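Local coordinates for phosphate binding protein (Planctomyces limnophilus, PDB 4JWO) that probably binds phosphate as the periplasmic-type solute receptor (PstS family) of a system that carries phosphate across the cytoplasmic membrane, at residues A[62-71]-A[109-117]; A[135-143]-A[321-332]. One frame throughout, in Å; residues are numbered along the deposited sequence. Where two conformers were deposited one is given.

Contact 1: A[62-71]-A[109-117]; sequences TIAVDGSSTV and EIDVTGASR. With SO4 (sulfate ion), chain B.
D111 holds A64 of strand 62-67: its OD2 takes the A64 N-H at 2.9 Å in a nearly straight bond (171°), met from above the carboxylate plane. With CG beside its own backbone N (chi1 -59°), the D111 carboxylate reaches A64 N while D111 N and V112 N both donate to A64 O. OD1 of the same carboxylate forms salt bridges with K294 and R297. Parallel bonding continues through D66 N to V112 O (3.0 Å), G114 N to D66 O and S68 N to G114 O. At the strand ends a sulfate, probably from the crystallisation liquor, accepts from S69 N through O4 (3.2 Å); T98 OG1 binds it too, consistent with an anion site of the phosphate-binding family. S116 OG, in one of two conformers, lies a doubtful 2.5 Å from O2. S68 OG takes the T70 N-H in an ST turn, 2.9 Å. V65 and V112 lie side by side, CG1 to CG1 4.1 Å; on the other face CD1 of I110 meets CB of D66 at 3.6 Å. V71 CG1 rests on CA of G114. Strand 89-93 flanks 62-67, strand 283-291 flanks 112-115, and helix 98-106 touches D66 and S68.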
loop_
_atom_site.group_PDB
_atom_site.type_symbol
_atom_site.label_atom_id
_atom_site.label_comp_id
_atom_site.label_asym_id
_atom_site.label_seq_id
_atom_site.Cartn_x
_atom_site.Cartn_y
_atom_site.Cartn_z
ATOM N N THR A 62 -6.641 -5.084 25.908
ATOM C CA THR A 62 -5.509 -4.929 25.006
ATOM C C THR A 62 -5.806 -5.578 23.660
ATOM O O THR A 62 -6.304 -6.703 23.601
ATOM C CB THR A 62 -4.237 -5.568 25.591
ATOM O OG1 THR A 62 -4.005 -5.051 26.906
ATOM C CG2 THR A 62 -3.028 -5.275 24.709
ATOM N N ILE A 63 -5.504 -4.854 22.585
ATOM C CA ILE A 63 -5.603 -5.387 21.233
ATOM C C ILE A 63 -4.206 -5.404 20.625
ATOM O O ILE A 63 -3.560 -4.363 20.515
ATOM C CB ILE A 63 -6.527 -4.522 20.358
ATOM C CG1 ILE A 63 -7.856 -4.265 21.069
ATOM C CG2 ILE A 63 -6.776 -5.184 19.006
ATOM C CD1 ILE A 63 -8.721 -3.231 20.378
ATOM N N ALA A 64 -3.731 -6.588 20.256
ATOM C CA ALA A 64 -2.431 -6.716 19.606
ATOM C C ALA A 64 -2.603 -6.689 18.094
ATOM O O ALA A 64 -3.166 -7.622 17.522
ATOM C CB ALA A 64 -1.749 -8.006 20.037
ATOM N N VAL A 65 -2.117 -5.621 17.453
ATOM C CA VAL A 65 -2.186 -5.466 15.998
ATOM C C VAL A 65 -0.784 -5.614 15.414
ATOM O O VAL A 65 0.187 -5.138 15.999
ATOM C CB VAL A 65 -2.743 -4.073 15.606
ATOM C CG1 VAL A 65 -2.930 -3.964 14.086
ATOM C CG2 VAL A 65 -4.057 -3.813 16.312
ATOM N N ASP A 66 -0.676 -6.277 14.267
ATOM C CA ASP A 66 0.609 -6.444 13.601
ATOM C C ASP A 66 0.327 -6.392 12.116
ATOM O O ASP A 66 -0.803 -6.129 11.717
ATOM C CB ASP A 66 1.236 -7.788 13.997
ATOM C CG ASP A 66 2.740 -7.817 13.798
ATOM O OD1 ASP A 66 3.246 -7.052 12.955
ATOM O OD2 ASP A 66 3.415 -8.615 14.485
ATOM N N GLY A 67 1.344 -6.630 11.297
ATOM C CA GLY A 67 1.123 -6.737 9.871
ATOM C C GLY A 67 2.024 -5.874 9.014
ATOM O O GLY A 67 3.135 -5.510 9.411
ATOM N N SER A 68 1.498 -5.560 7.833
ATOM C CA SER A 68 2.157 -4.838 6.750
ATOM C C SER A 68 2.654 -3.444 7.133
ATOM O O SER A 68 1.999 -2.725 7.886
ATOM C CB SER A 68 1.140 -4.698 5.611
ATOM O OG SER A 68 1.616 -3.904 4.551
ATOM N N SER A 69 3.810 -3.052 6.600
ATOM C CA SER A 69 4.246 -1.667 6.713
ATOM C C SER A 69 3.260 -0.730 6.016
ATOM O O SER A 69 3.162 0.446 6.377
ATOM C CB SER A 69 5.647 -1.491 6.126
ATOM O OG SER A 69 5.603 -1.709 4.719
ATOM N N THR A 70 2.531 -1.220 5.008
ATOM C CA THR A 70 1.576 -0.351 4.340
ATOM C C THR A 70 0.241 -0.213 5.062
ATOM O O THR A 70 -0.466 0.771 4.882
ATOM C CB THR A 70 1.369 -0.709 2.841
ATOM O OG1 THR A 70 0.907 -2.056 2.723
ATOM C CG2 THR A 70 2.677 -0.576 2.092
ATOM N N VAL A 71 -0.107 -1.197 5.886
ATOM C CA VAL A 71 -1.321 -1.089 6.679
ATOM C C VAL A 71 -1.017 -0.391 8.011
ATOM O O VAL A 71 -1.896 0.247 8.589
ATOM C CB VAL A 71 -2.002 -2.459 6.873
ATOM C CG1 VAL A 71 -3.311 -2.320 7.661
ATOM C CG2 VAL A 71 -2.256 -3.106 5.503
ATOM N N GLU A 109 -0.563 -15.325 18.347
ATOM C CA GLU A 109 0.159 -14.429 19.240
ATOM C C GLU A 109 -0.291 -12.976 19.079
ATOM O O GLU A 109 0.213 -12.086 19.764
ATOM C CB GLU A 109 1.671 -14.569 19.012
ATOM C CG GLU A 109 2.218 -15.948 19.394
ATOM C CD GLU A 109 3.543 -16.276 18.721
ATOM O OE1 GLU A 109 3.942 -15.548 17.782
ATOM O OE2 GLU A 109 4.175 -17.279 19.125
ATOM N N ILE A 110 -1.239 -12.750 18.170
ATOM C CA ILE A 110 -1.826 -11.425 17.940
ATOM C C ILE A 110 -3.343 -11.513 17.686
ATOM O O ILE A 110 -3.878 -12.600 17.473
ATOM C CB ILE A 110 -1.154 -10.689 16.752
ATOM C CG1 ILE A 110 -1.299 -11.497 15.462
ATOM C CG2 ILE A 110 0.319 -10.397 17.048
ATOM C CD1 ILE A 110 -0.759 -10.782 14.234
ATOM N N ASP A 111 -4.024 -10.368 17.689
ATOM C CA ASP A 111 -5.483 -10.335 17.524
ATOM C C ASP A 111 -5.913 -9.912 16.127
ATOM O O ASP A 111 -6.921 -10.385 15.602
ATOM C CB ASP A 111 -6.103 -9.358 18.521
ATOM C CG ASP A 111 -5.795 -9.720 19.951
ATOM O OD1 ASP A 111 -5.777 -10.926 20.264
ATOM O OD2 ASP A 111 -5.561 -8.794 20.756
ATOM N N VAL A 112 -5.148 -8.999 15.544
ATOM C CA VAL A 112 -5.489 -8.378 14.268
ATOM C C VAL A 112 -4.236 -8.272 13.418
ATOM O O VAL A 112 -3.181 -7.901 13.923
ATOM C CB VAL A 112 -6.042 -6.949 14.486
ATOM C CG1 VAL A 112 -6.195 -6.216 13.164
ATOM C CG2 VAL A 112 -7.369 -6.995 15.222
ATOM N N THR A 113 -4.331 -8.594 12.133
ATOM C CA THR A 113 -3.168 -8.433 11.272
ATOM C C THR A 113 -3.503 -7.696 9.971
ATOM O O THR A 113 -4.547 -7.931 9.354
ATOM C CB THR A 113 -2.443 -9.782 11.030
ATOM O OG1 THR A 113 -1.140 -9.537 10.487
ATOM C CG2 THR A 113 -3.243 -10.685 10.102
ATOM N N GLY A 114 -2.619 -6.781 9.590
ATOM C CA GLY A 114 -2.786 -5.976 8.385
ATOM C C GLY A 114 -2.039 -6.626 7.238
ATOM O O GLY A 114 -0.905 -7.073 7.414
ATOM N N ALA A 115 -2.666 -6.696 6.068
ATOM C CA ALA A 115 -2.073 -7.406 4.942
ATOM C C ALA A 115 -2.120 -6.556 3.690
ATOM O O ALA A 115 -3.137 -5.921 3.408
ATOM C CB ALA A 115 -2.805 -8.711 4.706
ATOM N N SER A 116 -1.021 -6.547 2.942
ATOM C CA SER A 116 -1.005 -5.797 1.690
ATOM C C SER A 116 -1.404 -6.700 0.529
ATOM O O SER A 116 -1.368 -6.295 -0.624
ATOM C CB SER A 116 0.368 -5.192 1.437
ATOM O OG SER A 116 1.324 -6.207 1.234
ATOM N N ARG A 117 -1.802 -7.921 0.851
ATOM C CA ARG A 117 -2.308 -8.863 -0.137
ATOM C C ARG A 117 -3.256 -9.777 0.601
ATOM O O ARG A 117 -3.166 -9.892 1.822
ATOM C CB ARG A 117 -1.163 -9.693 -0.717
ATOM C CG ARG A 117 -0.316 -10.364 0.347
ATOM C CD ARG A 117 0.311 -11.655 -0.134
ATOM N NE ARG A 117 1.223 -12.204 0.871
ATOM C CZ ARG A 117 0.833 -12.901 1.933
ATOM N NH1 ARG A 117 -0.458 -13.141 2.124
ATOM N NH2 ARG A 117 1.731 -13.356 2.804
HETATM S S SO4 B . 4.478 -6.040 3.346
HETATM O O1 SO4 B . 5.186 -5.285 2.318
HETATM O O2 SO4 B . 3.045 -6.058 3.088
HETATM O O3 SO4 B . 4.969 -7.407 3.324
HETATM O O4 SO4 B . 4.723 -5.403 4.645
#

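Contact 2: A[135-143]-A[321-332]; sequences VEFQVAIDG and YIKVPKSVKETM
I141 and I322 form a single antiparallel hydrogen-bonded pair, I141 N to I322 O at 2.9 Å and I322 N to I141 O, while helix 326-332 runs back at 149° to strand 135-143, their axes 8.5 Å apart. Beside this pair CB of I141 meets CB of I322, and the I141 CD1 tip reaches CD of P325 at 4.1 Å. The Y321 ring passes the D142 carboxylate obliquely, planes 53° apart, with Y321 CE1 3.5 Å from D142 CG. V324 CG1 presses on the backbone at A140 N (3.4 Å), and a water bridges V139 O to V324 N. P325 is the N-cap residue of the C-terminal helix, which packs on a strand of the central sheet in this PBP-superfamily fold. Q138, extended with CG anti to N, crosses V328 at about a right angle and brings CD within 3.6 Å of V328 CG1. The selenomethionine M332 bends at chi2 (-49°), carrying SE to 3.4 Å from Q138 N and CE to the Q138 CB. Its carbonyl O meets the F137 ring edge in plane, 3.6 Å from CE1; I304 and L308 of helix 298-308 also touch F137.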
loop_
_atom_site.group_PDB
_atom_site.type_symbol
_atom_site.label_atom_id
_atom_site.label_comp_id
_atom_site.label_asym_id
_atom_site.label_seq_id
_atom_site.Cartn_x
_atom_site.Cartn_y
_atom_site.Cartn_z
ATOM N N VAL A 135 -11.529 -13.605 9.465
ATOM C CA VAL A 135 -12.452 -12.731 8.748
ATOM C C VAL A 135 -11.644 -11.641 8.057
ATOM O O VAL A 135 -10.789 -11.006 8.674
ATOM C CB VAL A 135 -13.493 -12.088 9.686
ATOM C CG1 VAL A 135 -14.562 -11.382 8.870
ATOM C CG2 VAL A 135 -14.126 -13.142 10.585
ATOM N N GLU A 136 -11.916 -11.430 6.772
ATOM C CA GLU A 136 -11.155 -10.490 5.961
ATOM C C GLU A 136 -11.920 -9.187 5.772
ATOM O O GLU A 136 -13.097 -9.191 5.411
ATOM C CB GLU A 136 -10.869 -11.124 4.599
ATOM C CG GLU A 136 -10.346 -10.194 3.541
ATOM C CD GLU A 136 -10.110 -10.935 2.243
ATOM O OE1 GLU A 136 -9.296 -11.885 2.252
ATOM O OE2 GLU A 136 -10.756 -10.597 1.224
ATOM N N PHE A 137 -11.255 -8.071 6.032
ATOM C CA PHE A 137 -11.855 -6.761 5.807
ATOM C C PHE A 137 -11.006 -5.916 4.873
ATOM O O PHE A 137 -9.860 -5.618 5.187
ATOM C CB PHE A 137 -12.027 -6.045 7.146
ATOM C CG PHE A 137 -12.987 -6.727 8.067
ATOM C CD1 PHE A 137 -14.352 -6.641 7.841
ATOM C CD2 PHE A 137 -12.535 -7.468 9.153
ATOM C CE1 PHE A 137 -15.257 -7.274 8.680
ATOM C CE2 PHE A 137 -13.432 -8.104 9.998
ATOM C CZ PHE A 137 -14.801 -8.002 9.761
ATOM N N GLN A 138 -11.563 -5.528 3.724
ATOM C CA GLN A 138 -10.883 -4.589 2.843
ATOM C C GLN A 138 -11.085 -3.179 3.393
ATOM O O GLN A 138 -12.219 -2.743 3.596
ATOM C CB GLN A 138 -11.437 -4.678 1.423
ATOM C CG GLN A 138 -10.680 -3.821 0.427
ATOM C CD GLN A 138 -11.210 -3.951 -0.984
ATOM O OE1 GLN A 138 -11.769 -4.987 -1.364
ATOM N NE2 GLN A 138 -11.047 -2.911 -1.759
ATOM N N VAL A 139 -9.996 -2.462 3.637
ATOM C CA VAL A 139 -10.104 -1.203 4.379
ATOM C C VAL A 139 -9.657 0.044 3.622
ATOM O O VAL A 139 -9.975 1.157 4.025
ATOM C CB VAL A 139 -9.373 -1.279 5.737
ATOM C CG1 VAL A 139 -9.969 -2.393 6.584
ATOM C CG2 VAL A 139 -7.872 -1.503 5.542
ATOM N N ALA A 140 -8.928 -0.143 2.529
ATOM C CA ALA A 140 -8.391 0.973 1.768
ATOM C C ALA A 140 -7.855 0.463 0.456
ATOM O O ALA A 140 -7.726 -0.739 0.259
ATOM C CB ALA A 140 -7.267 1.650 2.558
ATOM N N ILE A 141 -7.551 1.388 -0.442
ATOM C CA ILE A 141 -6.812 1.068 -1.647
ATOM C C ILE A 141 -5.531 1.892 -1.625
ATOM O O ILE A 141 -5.557 3.083 -1.317
ATOM C CB ILE A 141 -7.638 1.366 -2.905
ATOM C CG1 ILE A 141 -8.835 0.421 -2.989
ATOM C CG2 ILE A 141 -6.785 1.212 -4.150
ATOM C CD1 ILE A 141 -9.772 0.736 -4.163
ATOM N N ASP A 142 -4.407 1.246 -1.933
ATOM C CA ASP A 142 -3.102 1.904 -1.924
ATOM C C ASP A 142 -2.654 2.045 -3.365
ATOM O O ASP A 142 -2.481 1.045 -4.055
ATOM C CB ASP A 142 -2.103 1.029 -1.148
ATOM C CG ASP A 142 -0.716 1.669 -1.010
ATOM O OD1 ASP A 142 -0.457 2.704 -1.636
ATOM O OD2 ASP A 142 0.127 1.109 -0.273
ATOM N N GLY A 143 -2.482 3.281 -3.831
ATOM C CA GLY A 143 -2.010 3.522 -5.181
ATOM C C GLY A 143 -0.706 4.299 -5.206
ATOM O O GLY A 143 -0.535 5.247 -4.450
ATOM N N TYR A 321 -4.257 7.492 1.737
ATOM C CA TYR A 321 -4.753 6.364 0.964
ATOM C C TYR A 321 -6.098 6.705 0.334
ATOM O O TYR A 321 -6.644 7.787 0.552
ATOM C CB TYR A 321 -4.877 5.107 1.842
ATOM C CG TYR A 321 -3.552 4.466 2.225
ATOM C CD1 TYR A 321 -2.514 4.362 1.312
ATOM C CD2 TYR A 321 -3.349 3.953 3.498
ATOM C CE1 TYR A 321 -1.295 3.766 1.668
ATOM C CE2 TYR A 321 -2.142 3.357 3.856
ATOM C CZ TYR A 321 -1.124 3.263 2.933
ATOM O OH TYR A 321 0.069 2.679 3.296
ATOM N N ILE A 322 -6.616 5.773 -0.454
ATOM C CA ILE A 322 -7.890 5.938 -1.147
ATOM C C ILE A 322 -8.954 5.138 -0.387
ATOM O O ILE A 322 -8.745 3.968 -0.062
ATOM C CB ILE A 322 -7.766 5.426 -2.605
ATOM C CG1 ILE A 322 -6.788 6.322 -3.387
ATOM C CG2 ILE A 322 -9.129 5.366 -3.262
ATOM C CD1 ILE A 322 -6.258 5.709 -4.673
ATOM N N LYS A 323 -10.084 5.767 -0.074
ATOM C CA LYS A 323 -11.106 5.052 0.688
ATOM C C LYS A 323 -11.786 4.044 -0.229
ATOM O O LYS A 323 -11.819 4.230 -1.451
ATOM C CB LYS A 323 -12.115 6.014 1.331
ATOM C CG LYS A 323 -13.019 6.724 0.355
ATOM C CD LYS A 323 -14.039 7.576 1.090
ATOM C CE LYS A 323 -14.958 8.294 0.110
ATOM N NZ LYS A 323 -16.037 9.022 0.838
ATOM N N VAL A 324 -12.302 2.964 0.351
ATOM C CA VAL A 324 -12.926 1.915 -0.456
ATOM C C VAL A 324 -14.235 2.395 -1.097
ATOM O O VAL A 324 -14.933 3.259 -0.550
ATOM C CB VAL A 324 -13.211 0.643 0.381
ATOM C CG1 VAL A 324 -11.904 0.028 0.893
ATOM C CG2 VAL A 324 -14.154 0.959 1.528
ATOM N N PRO A 325 -14.571 1.834 -2.269
ATOM C CA PRO A 325 -15.865 2.079 -2.914
ATOM C C PRO A 325 -17.028 1.752 -1.978
ATOM O O PRO A 325 -16.858 0.943 -1.066
ATOM C CB PRO A 325 -15.853 1.101 -4.092
ATOM C CG PRO A 325 -14.397 0.942 -4.420
ATOM C CD PRO A 325 -13.688 0.991 -3.097
ATOM N N LYS A 326 -18.180 2.379 -2.190
ATOM C CA LYS A 326 -19.333 2.139 -1.332
ATOM C C LYS A 326 -19.719 0.663 -1.323
ATOM O O LYS A 326 -20.120 0.138 -0.287
ATOM C CB LYS A 326 -20.540 2.986 -1.763
ATOM C CG LYS A 326 -20.397 4.490 -1.547
ATOM C CD LYS A 326 -20.295 4.844 -0.069
ATOM C CE LYS A 326 -19.983 6.325 0.127
ATOM N NZ LYS A 326 -20.042 6.719 1.566
ATOM N N SER A 327 -19.609 -0.008 -2.469
ATOM C CA SER A 327 -19.997 -1.417 -2.519
ATOM C C SER A 327 -19.097 -2.247 -1.620
ATOM O O SER A 327 -19.545 -3.206 -0.992
ATOM C CB SER A 327 -20.009 -1.960 -3.954
ATOM O OG SER A 327 -18.694 -2.041 -4.475
ATOM N N VAL A 328 -17.826 -1.861 -1.538
ATOM C CA VAL A 328 -16.886 -2.542 -0.655
ATOM C C VAL A 328 -17.262 -2.298 0.810
ATOM O O VAL A 328 -17.325 -3.233 1.602
ATOM C CB VAL A 328 -15.428 -2.106 -0.916
ATOM C CG1 VAL A 328 -14.496 -2.781 0.082
ATOM C CG2 VAL A 328 -15.020 -2.441 -2.344
ATOM N N LYS A 329 -17.522 -1.039 1.154
ATOM C CA LYS A 329 -17.918 -0.661 2.511
ATOM C C LYS A 329 -19.153 -1.425 2.960
ATOM O O LYS A 329 -19.192 -1.958 4.075
ATOM C CB LYS A 329 -18.191 0.841 2.588
ATOM C CG LYS A 329 -18.689 1.334 3.939
ATOM C CD LYS A 329 -18.841 2.858 3.925
ATOM C CE LYS A 329 -19.298 3.394 5.276
ATOM N NZ LYS A 329 -19.431 4.876 5.266
ATOM N N GLU A 330 -20.155 -1.490 2.089
ATOM C CA GLU A 330 -21.402 -2.182 2.404
ATOM C C GLU A 330 -21.121 -3.644 2.719
ATOM O O GLU A 330 -21.609 -4.193 3.704
ATOM C CB GLU A 330 -22.397 -2.083 1.240
ATOM C CG GLU A 330 -23.672 -2.903 1.447
ATOM C CD GLU A 330 -24.660 -2.809 0.284
ATOM O OE1 GLU A 330 -24.784 -1.726 -0.326
ATOM O OE2 GLU A 330 -25.322 -3.828 -0.014
ATOM N N THR A 331 -20.322 -4.271 1.867
ATOM C CA THR A 331 -20.003 -5.683 2.027
ATOM C C THR A 331 -19.238 -5.954 3.326
ATOM O O THR A 331 -19.560 -6.887 4.065
ATOM C CB THR A 331 -19.211 -6.204 0.820
ATOM O OG1 THR A 331 -20.042 -6.140 -0.347
ATOM C CG2 THR A 331 -18.763 -7.633 1.048
HETATM N N MSE A 332 -18.241 -5.126 3.618
HETATM C CA MSE A 332 -17.462 -5.291 4.844
HETATM C C MSE A 332 -18.292 -5.106 6.118
HETATM O O MSE A 332 -18.092 -5.822 7.092
HETATM C CB MSE A 332 -16.242 -4.360 4.856
HETATM C CG MSE A 332 -15.315 -4.546 3.661
HETATM SE SE MSE A 332 -14.865 -6.416 3.365
HETATM C CE MSE A 332 -15.049 -6.448 1.427
HETATM O O HOH W 1 -11.804 3.046 3.294
#

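Contact 1 closes before contact 2 opens along the chain, yet their centres lie only 16 Å apart and both reach the same mixed sheet. Strand 283-291 stands between them, pairing antiparallel with 112-115 and with 134-148, so it ties the parallel strands of contact 1 to the long strand of contact 2. Direct touch comes from T70 O and Y321 OH, 2.5 Å apart in a probable hydrogen bond, and from packing of T70 CB against D142 OD2. The segment leading into the C-terminal helix is thereby joined to the turn 68-71, whose S69 binds the sulfate, linking the chain end to what is probably the anion site within one lobe.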